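Local coordinates for NmrA family protein (Shigella flexneri 2a, PDB 3QVO) that is of unknown function but probably binds NAD(P) through a Rossmann-type fold, at residues A[41-44]-A[50-53]. Sequence-based numbering, arbitrary orientation.
Sequences NQLA and KQTL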
# COMPACT_ATOMS: atom_id res chain seq x y z
N ASN A 41 6.77 7.72 -8.85
CA ASN A 41 7.36 8.99 -9.20
C ASN A 41 8.32 9.57 -8.16
O ASN A 41 9.34 10.17 -8.49
CB ASN A 41 6.25 10.00 -9.32
CG ASN A 41 5.98 10.42 -10.73
OD1 ASN A 41 5.14 9.80 -11.42
ND2 ASN A 41 6.63 11.55 -11.16
N GLN A 42 7.94 9.48 -6.90
CA GLN A 42 8.85 9.90 -5.86
C GLN A 42 10.03 8.95 -5.75
O GLN A 42 11.12 9.38 -5.37
CB GLN A 42 8.16 9.93 -4.53
CG GLN A 42 6.97 10.87 -4.51
CD GLN A 42 6.57 11.16 -3.09
OE1 GLN A 42 7.35 11.81 -2.35
NE2 GLN A 42 5.39 10.68 -2.69
N LEU A 43 9.84 7.68 -6.09
CA LEU A 43 10.95 6.73 -6.05
C LEU A 43 11.90 6.87 -7.26
O LEU A 43 13.02 6.36 -7.24
CB LEU A 43 10.44 5.30 -5.88
CG LEU A 43 9.71 5.02 -4.55
CD1 LEU A 43 9.29 3.61 -4.53
CD2 LEU A 43 10.52 5.37 -3.25
N ALA A 44 11.47 7.59 -8.29
CA ALA A 44 12.16 7.55 -9.59
C ALA A 44 13.56 8.20 -9.57
O ALA A 44 14.42 7.88 -10.39
CB ALA A 44 11.32 8.25 -10.64
N LYS A 50 15.79 0.12 -6.11
CA LYS A 50 15.31 -0.51 -7.32
C LYS A 50 13.85 -0.85 -7.08
O LYS A 50 13.54 -1.59 -6.13
CB LYS A 50 16.08 -1.78 -7.62
CG LYS A 50 15.46 -2.58 -8.77
CD LYS A 50 16.17 -3.93 -9.05
CE LYS A 50 15.19 -4.97 -9.69
NZ LYS A 50 15.88 -6.27 -10.19
N GLN A 51 12.95 -0.33 -7.92
CA GLN A 51 11.51 -0.60 -7.71
C GLN A 51 10.97 -1.55 -8.76
O GLN A 51 11.14 -1.35 -9.94
CB GLN A 51 10.68 0.70 -7.66
CG GLN A 51 10.85 1.67 -8.83
CD GLN A 51 10.03 2.93 -8.65
OE1 GLN A 51 8.99 2.90 -8.02
NE2 GLN A 51 10.47 4.04 -9.25
N THR A 52 10.36 -2.63 -8.30
CA THR A 52 9.79 -3.61 -9.18
C THR A 52 8.31 -3.36 -9.21
O THR A 52 7.67 -3.35 -8.18
CB THR A 52 10.05 -4.99 -8.66
OG1 THR A 52 11.46 -5.20 -8.57
CG2 THR A 52 9.38 -6.06 -9.56
N LEU A 53 7.76 -3.17 -10.41
CA LEU A 53 6.39 -2.71 -10.58
C LEU A 53 5.60 -3.86 -11.18
O LEU A 53 5.71 -4.18 -12.36
CB LEU A 53 6.35 -1.51 -11.48
CG LEU A 53 7.30 -0.35 -11.11
CD1 LEU A 53 7.11 0.81 -12.09
CD2 LEU A 53 7.15 0.14 -9.66
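The side-chain nitrogen NE2 of Gln51, lying 3.6 Å from Leu43 CB, is gripped by two acceptors beyond the segments: Ile40 O of helix 34-43 and Asn68 OD1. The example illustrates how a helix is tied to its sheet in a beta-alpha-beta unit of the Rossmann fold. Strand 24-29, helix 34-43 and strand 49-55 form the unit, its two strands pairing in parallel, and the contact sits near the end of the helix, before the link into the second strand. Asn68 uses both ends of its amide, its ND2 binding Leu43 O, and so couples the helix end to the glutamine.

Gln51 reaches across with CG set between its own backbone N and carbonyl carbon (chi1 53°), while the rest of the chain runs extended (chi2 -178°) and carries the amide to the helix. The two hydrogen bonds of NE2 probably set which way the amide faces. Leu43 comes over one face of that flat group, its CB standing 3.7 Å from Gln51 CD, an apolar cover for a polar end. Leu43 also packs against Ile208 of helix 197-209 and is buried. Ala44 meets the amide through its backbone, with N 3.8 Å from Gln51 NE2, a contact without a hydrogen bond. The buried oxygen of Gln51 has no polar partner in the model; OE1 instead rests against carbon, 3.5 Å from Leu43 CB and 3.6 Å from Leu43 CD1.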